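Local coordinates for ruler protein (Pseudomonas aeruginosa, PDB 5CUK) that acts as the molecular ruler of a type III secretion system, probably sensing needle length, and is represented here by its C-terminal substrate-specificity switch domain, at residues 23-28 / 85-90; 50-53 / 58-61; 79-84 / 91-96. All blocks are in the same frame, centred on the assembly; numbering follows the deposited sequence.

Contact 1: residues 23-28 / 85-90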
loop_
_atom_site.group_PDB
_atom_site.type_symbol
_atom_site.label_atom_id
_atom_site.label_comp_id
_atom_site.label_asym_id
_atom_site.label_seq_id
_atom_site.Cartn_x
_atom_site.Cartn_y
_atom_site.Cartn_z
ATOM N N GLY A 23 0.308 8.920 -3.015
ATOM C CA GLY A 23 1.377 9.446 -3.859
ATOM C C GLY A 23 1.720 8.508 -5.031
ATOM O O GLY A 23 1.860 8.959 -6.155
ATOM N N ARG A 24 1.859 7.209 -4.771
ATOM C CA ARG A 24 2.304 6.279 -5.808
ATOM C C ARG A 24 1.235 6.107 -6.877
ATOM O O ARG A 24 1.532 5.862 -8.059
ATOM C CB ARG A 24 2.664 4.926 -5.221
ATOM C CG ARG A 24 3.723 4.961 -4.091
ATOM C CD ARG A 24 5.043 5.507 -4.608
ATOM N NE ARG A 24 5.234 6.905 -4.231
ATOM C CZ ARG A 24 5.996 7.779 -4.904
ATOM N NH1 ARG A 24 6.680 7.415 -6.003
ATOM N NH2 ARG A 24 6.092 9.028 -4.446
ATOM N N ILE A 25 -0.014 6.235 -6.457
ATOM C CA ILE A 25 -1.106 6.088 -7.376
ATOM C C ILE A 25 -0.997 7.220 -8.370
ATOM O O ILE A 25 -1.075 7.005 -9.567
ATOM C CB ILE A 25 -2.464 6.084 -6.672
ATOM C CG1 ILE A 25 -2.665 4.773 -5.918
ATOM C CG2 ILE A 25 -3.567 6.161 -7.664
ATOM C CD1 ILE A 25 -3.939 4.740 -5.045
ATOM N N GLN A 26 -0.770 8.423 -7.867
ATOM C CA GLN A 26 -0.624 9.569 -8.738
ATOM C C GLN A 26 0.604 9.442 -9.616
ATOM O O GLN A 26 0.504 9.757 -10.786
ATOM C CB GLN A 26 -0.544 10.875 -7.956
ATOM C CG GLN A 26 -1.794 11.245 -7.188
ATOM C CD GLN A 26 -1.694 12.649 -6.606
ATOM O OE1 GLN A 26 -1.342 13.610 -7.318
ATOM N NE2 GLN A 26 -1.984 12.777 -5.308
ATOM N N VAL A 27 1.759 9.006 -9.097
ATOM C CA VAL A 27 2.916 8.902 -10.019
ATOM C C VAL A 27 2.603 7.942 -11.167
ATOM O O VAL A 27 2.924 8.204 -12.320
ATOM C CB VAL A 27 4.181 8.425 -9.343
ATOM C CG1 VAL A 27 5.297 8.246 -10.361
ATOM C CG2 VAL A 27 4.588 9.382 -8.225
ATOM N N ALA A 28 1.950 6.839 -10.837
ATOM C CA ALA A 28 1.767 5.745 -11.778
ATOM C C ALA A 28 0.746 6.068 -12.876
ATOM O O ALA A 28 0.785 5.499 -13.979
ATOM C CB ALA A 28 1.359 4.490 -11.038
ATOM N N GLN A 85 -9.224 0.835 -0.846
ATOM C CA GLN A 85 -10.286 0.819 -1.861
ATOM C C GLN A 85 -11.030 2.139 -1.886
ATOM O O GLN A 85 -11.346 2.658 -2.963
ATOM C CB GLN A 85 -11.279 -0.319 -1.627
ATOM C CG GLN A 85 -12.328 -0.447 -2.755
ATOM C CD GLN A 85 -11.687 -0.682 -4.111
ATOM O OE1 GLN A 85 -11.364 -1.807 -4.464
ATOM N NE2 GLN A 85 -11.472 0.382 -4.852
ATOM N N ARG A 86 -11.260 2.711 -0.703
ATOM C CA ARG A 86 -12.044 3.952 -0.611
ATOM C C ARG A 86 -11.231 5.131 -1.097
ATOM O O ARG A 86 -11.769 6.141 -1.543
ATOM C CB ARG A 86 -12.513 4.197 0.819
ATOM C CG ARG A 86 -13.284 3.028 1.444
ATOM C CD ARG A 86 -13.921 3.453 2.766
ATOM N NE ARG A 86 -14.353 2.336 3.602
ATOM C CZ ARG A 86 -14.346 2.387 4.938
ATOM N NH1 ARG A 86 -13.918 3.486 5.571
ATOM N NH2 ARG A 86 -14.780 1.356 5.645
ATOM N N LEU A 87 -9.921 4.957 -1.025
ATOM C CA LEU A 87 -8.927 5.891 -1.536
ATOM C C LEU A 87 -8.923 5.977 -3.084
ATOM O O LEU A 87 -8.584 7.016 -3.680
ATOM C CB LEU A 87 -7.568 5.427 -0.984
ATOM C CG LEU A 87 -6.280 6.222 -0.825
ATOM C CD1 LEU A 87 -5.236 5.286 -0.296
ATOM C CD2 LEU A 87 -5.838 6.780 -2.169
ATOM N N HIS A 88 -9.300 4.871 -3.727
ATOM C CA HIS A 88 -9.262 4.762 -5.197
ATOM C C HIS A 88 -10.519 4.070 -5.730
ATOM O O HIS A 88 -10.482 2.907 -6.108
ATOM C CB HIS A 88 -8.014 3.984 -5.616
ATOM C CG HIS A 88 -7.822 3.880 -7.095
ATOM N ND1 HIS A 88 -7.285 4.899 -7.845
ATOM C CD2 HIS A 88 -8.043 2.854 -7.952
ATOM C CE1 HIS A 88 -7.204 4.515 -9.109
ATOM N NE2 HIS A 88 -7.666 3.281 -9.200
ATOM N N PRO A 89 -11.655 4.767 -5.709
ATOM C CA PRO A 89 -12.924 4.107 -6.052
ATOM C C PRO A 89 -13.048 3.772 -7.540
ATOM O O PRO A 89 -13.947 3.038 -7.916
ATOM C CB PRO A 89 -13.978 5.144 -5.652
ATOM C CG PRO A 89 -13.277 6.027 -4.666
ATOM C CD PRO A 89 -11.876 6.121 -5.183
ATOM N N GLU A 90 -12.131 4.260 -8.358
ATOM C CA GLU A 90 -12.249 4.106 -9.819
ATOM C C GLU A 90 -12.125 2.667 -10.310
ATOM O O GLU A 90 -12.670 2.324 -11.351
ATOM C CB GLU A 90 -11.193 4.950 -10.525
ATOM C CG GLU A 90 -11.328 6.448 -10.296
ATOM C CD GLU A 90 -10.610 6.920 -9.048
ATOM O OE1 GLU A 90 -10.422 6.109 -8.115
ATOM O OE2 GLU A 90 -10.235 8.111 -9.010
#
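Ile25 reaches from helix 11-29 to two neighbouring residues, Leu87 and His88, at the end of helix 77-87. The contact is small and buries 112 Å² in all. Gln85, two residues before Leu87, takes no part in it. Its side-chain amide bonds to the backbone of Val93 and Gln91, which ties the helix end to the start of strand 93-99. Leu87 is in the last turn. Its CD2 methyl meets Ile25 CD1 at 4.0 Å, with the two side chains at a slant. Leu87 also rests on Gln22 and Leu18, about one and two turns back from Ile25. His88 is the first residue to leave the helical conformation. Its CB lies 4.2 Å from Ile25 CD1, and its ND1 lies 3.9 Å from Ile25 CG2. The methyl comes to the ring obliquely. The branches of Ile25 part: the extended CG1 arm (chi2 173°) carries CD1 to Leu87, and CG2, anti to the backbone N, meets the ring. Beyond Pro89, Glu90 folds back, and its OE1 sits 3.4 Å above one ring face of His88, toward the rim. The carboxylate could favour a positive imidazole. No hydrogen bond crosses the contact. On the sheet side, Leu59 of strand 59-65 touches both Ile25 and His88. A glycerol, probably from the crystallisation liquor, bonds to Ile25 O. Here the end of helix 77-87 and the turn after it meet helix 11-29 on one face of the mixed sheet, in a two-layer alpha/beta arrangement.

Contact 2: residues 50-53 / 58-61; sequences VQVL and QLQI
Val52 and Leu53 run antiparallel to Ile61 and Gln60, with strand axes 4.7 Å apart and at 164°. This is the beta hairpin of strands 46-54 and 59-65, the two central strands of the sheet. Leu53 and Gln60 form the hydrogen-bonded pair. Leu53 N donates to Gln60 O at 2.8 Å, in the carbonyl plane, and Gln60 N donates back to Leu53 O at 2.9 Å. Val52 and Ile61 form the non-hydrogen-bonded pair next to it. Their side chains lie on the buried face, under helix 11-29, where Val52 CG1 is 4.3 Å from Ile61 CG1. With chi1 at -36°, Val52 CG2 sits between its own N and carbonyl carbon, and it touches Ala28 of the helix. Leu59 is on the same face. Leu53 and Gln60 point together to the other face, side by side, with Leu53 CD2 3.6 Å from Gln60 OE1. There Gln51 bonds through OE1 to Arg37, while its NE2 reaches Val52 O from above the carbonyl plane. A water bridges Gln58, Gln60 and Leu53 beside the pair. It takes a hydrogen bond from Gln58 NE2 at 2.6 Å and lies 2.7 Å from Gln60 OE1 and 3.1 Å from Leu53 O.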
loop_
_atom_site.group_PDB
_atom_site.type_symbol
_atom_site.label_atom_id
_atom_site.label_comp_id
_atom_site.label_asym_id
_atom_site.label_seq_id
_atom_site.Cartn_x
_atom_site.Cartn_y
_atom_site.Cartn_z
ATOM N N VAL A 50 6.445 0.463 -0.986
ATOM C CA VAL A 50 5.132 0.482 -1.607
ATOM C C VAL A 50 5.268 0.374 -3.121
ATOM O O VAL A 50 5.974 1.131 -3.714
ATOM C CB VAL A 50 4.371 1.761 -1.272
ATOM C CG1 VAL A 50 3.010 1.751 -1.939
ATOM C CG2 VAL A 50 4.215 1.887 0.219
ATOM N N GLN A 51 4.600 -0.586 -3.739
ATOM C CA GLN A 51 4.580 -0.691 -5.199
ATOM C C GLN A 51 3.139 -0.699 -5.670
ATOM O O GLN A 51 2.304 -1.384 -5.073
ATOM C CB GLN A 51 5.311 -1.964 -5.678
ATOM C CG GLN A 51 5.220 -2.226 -7.199
ATOM C CD GLN A 51 6.275 -1.446 -7.975
ATOM O OE1 GLN A 51 7.471 -1.601 -7.741
ATOM N NE2 GLN A 51 5.832 -0.581 -8.874
ATOM N N VAL A 52 2.823 0.080 -6.704
ATOM C CA VAL A 52 1.499 0.004 -7.264
ATOM C C VAL A 52 1.660 -0.249 -8.765
ATOM O O VAL A 52 2.683 0.084 -9.361
ATOM C CB VAL A 52 0.629 1.274 -7.031
ATOM C CG1 VAL A 52 0.896 1.905 -5.679
ATOM C CG2 VAL A 52 0.819 2.280 -8.122
ATOM N N LEU A 53 0.675 -0.916 -9.340
ATOM C CA LEU A 53 0.663 -1.204 -10.761
ATOM C C LEU A 53 -0.744 -0.986 -11.209
ATOM O O LEU A 53 -1.694 -1.627 -10.766
ATOM C CB LEU A 53 1.108 -2.617 -11.105
ATOM C CG LEU A 53 1.068 -2.918 -12.602
ATOM C CD1 LEU A 53 2.093 -2.027 -13.297
ATOM C CD2 LEU A 53 1.331 -4.376 -12.870
ATOM N N GLN A 58 -8.100 -3.290 -12.869
ATOM C CA GLN A 58 -7.676 -3.308 -11.447
ATOM C C GLN A 58 -6.446 -2.465 -11.122
ATOM O O GLN A 58 -5.603 -2.204 -11.982
ATOM C CB GLN A 58 -7.383 -4.740 -10.986
ATOM C CG GLN A 58 -6.007 -5.301 -11.400
ATOM C CD GLN A 58 -5.893 -5.560 -12.901
ATOM O OE1 GLN A 58 -6.665 -6.331 -13.483
ATOM N NE2 GLN A 58 -4.920 -4.922 -13.528
ATOM N N LEU A 59 -6.338 -2.051 -9.864
ATOM C CA LEU A 59 -5.142 -1.394 -9.400
ATOM C C LEU A 59 -4.523 -2.247 -8.328
ATOM O O LEU A 59 -5.150 -2.502 -7.299
ATOM C CB LEU A 59 -5.434 -0.007 -8.876
ATOM C CG LEU A 59 -4.202 0.609 -8.190
ATOM C CD1 LEU A 59 -3.269 1.228 -9.228
ATOM C CD2 LEU A 59 -4.591 1.630 -7.123
ATOM N N GLN A 60 -3.300 -2.704 -8.594
ATOM C CA GLN A 60 -2.564 -3.596 -7.702
ATOM C C GLN A 60 -1.640 -2.835 -6.782
ATOM O O GLN A 60 -0.880 -1.987 -7.238
ATOM C CB GLN A 60 -1.754 -4.601 -8.512
ATOM C CG GLN A 60 -2.599 -5.690 -9.107
ATOM C CD GLN A 60 -1.810 -6.565 -10.037
ATOM O OE1 GLN A 60 -1.248 -6.092 -11.011
ATOM N NE2 GLN A 60 -1.717 -7.839 -9.715
ATOM N N ILE A 61 -1.705 -3.153 -5.485
ATOM C CA ILE A 61 -0.866 -2.516 -4.451
ATOM C C ILE A 61 -0.183 -3.617 -3.668
ATOM O O ILE A 61 -0.840 -4.518 -3.140
ATOM C CB ILE A 61 -1.686 -1.620 -3.498
ATOM C CG1 ILE A 61 -2.381 -0.526 -4.298
ATOM C CG2 ILE A 61 -0.803 -1.008 -2.360
ATOM C CD1 ILE A 61 -3.499 0.131 -3.589
HETATM O O HOH W 1 -2.763 -4.181 -12.228
#

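Contact 3: residues 79-84 / 91-96; sequences ELLERL and QPVQLT
Leu80 O accepts the hydrogen bond of Leu84 N at 2.9 Å, and this helical turn presents both side chains to Leu95. The polar bond is internal to helix 77-87; none crosses to strand 93-96. The helix and strand run roughly antiparallel, with axes 8.8 Å apart at closest and at 147°. Leu95 is the centre of the contact. Its two methyls part company. CD1 meets Leu84 CD1 at 4.0 Å, with the side chains crossing at about a right angle. CD2 lies 4.1 Å from Leu80 CB and presses on the helix backbone, 3.7 Å from Leu81 N. Val93 is two residues earlier on the same face of the strand. Its CG1 is 3.8 Å from Leu81 CD1, and the two side chains pass alongside, heading opposite ways. The first bond of the Leu81 side chain does not aim at the strand. With CG trans to the backbone N (chi1 177°), its methyl end comes nearer, to Val93 and to Leu95 CB, at 4.2 Å. Leu84 and Leu80 are also covered by helix 11-29, through Leu18, Val21 and Leu14. Gln94 points away from the helix. The helix, the turn after it and strand 93-99 make the last half of a beta-alpha-beta crossover from strand 59-65. With only aliphatic side chains meeting, the helix is held by burial and shape, while polar bonds, as from Gln85 to Val93 N, stay at the margin.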
loop_
_atom_site.group_PDB
_atom_site.type_symbol
_atom_site.label_atom_id
_atom_site.label_comp_id
_atom_site.label_asym_id
_atom_site.label_seq_id
_atom_site.Cartn_x
_atom_site.Cartn_y
_atom_site.Cartn_z
ATOM N N GLU A 79 -8.829 -4.270 7.207
ATOM C CA GLU A 79 -8.903 -2.809 7.372
ATOM C C GLU A 79 -8.098 -2.089 6.286
ATOM O O GLU A 79 -8.456 -1.004 5.817
ATOM C CB GLU A 79 -8.386 -2.374 8.760
ATOM C CG GLU A 79 -8.188 -0.845 8.908
ATOM C CD GLU A 79 -7.302 -0.417 10.110
ATOM O OE1 GLU A 79 -7.519 0.698 10.626
ATOM O OE2 GLU A 79 -6.387 -1.168 10.538
ATOM N N LEU A 80 -6.974 -2.675 5.919
ATOM C CA LEU A 80 -6.100 -1.982 5.004
ATOM C C LEU A 80 -6.728 -1.956 3.580
ATOM O O LEU A 80 -6.884 -0.882 3.002
ATOM C CB LEU A 80 -4.714 -2.626 5.010
ATOM C CG LEU A 80 -3.734 -1.705 4.294
ATOM C CD1 LEU A 80 -3.801 -0.311 4.907
ATOM C CD2 LEU A 80 -2.324 -2.277 4.342
ATOM N N LEU A 81 -7.108 -3.124 3.053
ATOM C CA LEU A 81 -7.840 -3.228 1.790
ATOM C C LEU A 81 -8.948 -2.191 1.689
ATOM O O LEU A 81 -9.104 -1.468 0.696
ATOM C CB LEU A 81 -8.440 -4.627 1.659
ATOM C CG LEU A 81 -9.299 -4.857 0.405
ATOM C CD1 LEU A 81 -8.537 -4.480 -0.828
ATOM C CD2 LEU A 81 -9.772 -6.302 0.279
ATOM N N GLU A 82 -9.706 -2.099 2.764
ATOM C CA GLU A 82 -10.941 -1.362 2.768
ATOM C C GLU A 82 -10.715 0.131 2.698
ATOM O O GLU A 82 -11.467 0.837 2.040
ATOM C CB GLU A 82 -11.727 -1.732 4.010
ATOM C CG GLU A 82 -12.747 -0.716 4.444
ATOM C CD GLU A 82 -13.475 -1.183 5.693
ATOM O OE1 GLU A 82 -12.914 -2.039 6.424
ATOM O OE2 GLU A 82 -14.603 -0.692 5.928
ATOM N N ARG A 83 -9.672 0.604 3.364
ATOM C CA ARG A 83 -9.297 2.008 3.295
ATOM C C ARG A 83 -8.586 2.354 1.995
ATOM O O ARG A 83 -8.655 3.473 1.522
ATOM C CB ARG A 83 -8.374 2.368 4.460
ATOM C CG ARG A 83 -8.964 2.026 5.829
ATOM C CD ARG A 83 -10.167 2.932 6.075
ATOM N NE ARG A 83 -9.810 4.354 5.977
ATOM C CZ ARG A 83 -9.592 5.120 7.044
ATOM N NH1 ARG A 83 -9.721 4.583 8.254
ATOM N NH2 ARG A 83 -9.272 6.414 6.909
ATOM N N LEU A 84 -7.823 1.420 1.467
ATOM C CA LEU A 84 -7.158 1.680 0.211
ATOM C C LEU A 84 -8.248 1.745 -0.881
ATOM O O LEU A 84 -8.229 2.649 -1.689
ATOM C CB LEU A 84 -6.112 0.618 -0.080
ATOM C CG LEU A 84 -4.931 0.666 0.892
ATOM C CD1 LEU A 84 -4.130 -0.603 0.800
ATOM C CD2 LEU A 84 -4.088 1.872 0.567
ATOM N N GLN A 91 -11.370 1.844 -9.584
ATOM C CA GLN A 91 -11.182 0.437 -9.939
ATOM C C GLN A 91 -11.090 -0.443 -8.706
ATOM O O GLN A 91 -10.743 0.042 -7.626
ATOM C CB GLN A 91 -9.911 0.212 -10.750
ATOM C CG GLN A 91 -9.427 1.338 -11.617
ATOM C CD GLN A 91 -8.112 0.963 -12.257
ATOM O OE1 GLN A 91 -8.068 0.170 -13.206
ATOM N NE2 GLN A 91 -7.019 1.475 -11.700
ATOM N N PRO A 92 -11.384 -1.742 -8.860
ATOM C CA PRO A 92 -11.109 -2.695 -7.786
ATOM C C PRO A 92 -9.640 -2.654 -7.388
ATOM O O PRO A 92 -8.758 -2.591 -8.252
ATOM C CB PRO A 92 -11.470 -4.044 -8.414
ATOM C CG PRO A 92 -12.522 -3.716 -9.391
ATOM C CD PRO A 92 -12.100 -2.383 -9.977
ATOM N N VAL A 93 -9.382 -2.666 -6.080
ATOM C CA VAL A 93 -8.021 -2.688 -5.567
ATOM C C VAL A 93 -7.630 -4.135 -5.255
ATOM O O VAL A 93 -8.431 -4.891 -4.742
ATOM C CB VAL A 93 -7.870 -1.796 -4.296
ATOM C CG1 VAL A 93 -6.769 -2.331 -3.376
ATOM C CG2 VAL A 93 -7.616 -0.332 -4.696
ATOM N N GLN A 94 -6.409 -4.523 -5.583
ATOM C CA GLN A 94 -5.911 -5.825 -5.202
ATOM C C GLN A 94 -4.672 -5.612 -4.351
ATOM O O GLN A 94 -3.678 -5.044 -4.813
ATOM C CB GLN A 94 -5.620 -6.679 -6.421
ATOM C CG GLN A 94 -6.815 -6.713 -7.396
ATOM C CD GLN A 94 -6.683 -7.766 -8.507
ATOM O OE1 GLN A 94 -5.739 -8.569 -8.516
ATOM N NE2 GLN A 94 -7.648 -7.777 -9.429
ATOM N N LEU A 95 -4.769 -6.046 -3.096
ATOM C CA LEU A 95 -3.753 -5.831 -2.070
ATOM C C LEU A 95 -2.951 -7.083 -1.817
ATOM O O LEU A 95 -3.510 -8.134 -1.574
ATOM C CB LEU A 95 -4.403 -5.382 -0.758
ATOM C CG LEU A 95 -3.437 -5.240 0.415
ATOM C CD1 LEU A 95 -2.454 -4.121 0.142
ATOM C CD2 LEU A 95 -4.178 -5.013 1.739
ATOM N N THR A 96 -1.635 -6.972 -1.894
ATOM C CA THR A 96 -0.766 -8.093 -1.596
ATOM C C THR A 96 0.430 -7.671 -0.708
ATOM O O THR A 96 0.786 -6.480 -0.649
ATOM C CB THR A 96 -0.234 -8.726 -2.881
ATOM O OG1 THR A 96 0.450 -7.724 -3.628
ATOM C CG2 THR A 96 -1.376 -9.270 -3.739
#

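How the contacts relate
Contact 3 is the buried one, contact 2 is partly buried, and contact 1 lies at the surface. Contacts 1 and 3 share helix 77-87, one using its end and the other its middle. Contacts 2 and 3 share the sheet, since Ile61 bonds through its backbone to Gln94 and Thr96. Leu59 of contact 2 underlies Ile25 and His88 of contact 1, while Arg24 and Ala28 pack on Val52. The chemistry follows position. The hairpin is held by backbone hydrogen bonds, the helix-to-strand contact by aliphatic groups, and the contact of helix 11-29 with the end of helix 77-87 and the residue after it by a few methyls and a histidine ring.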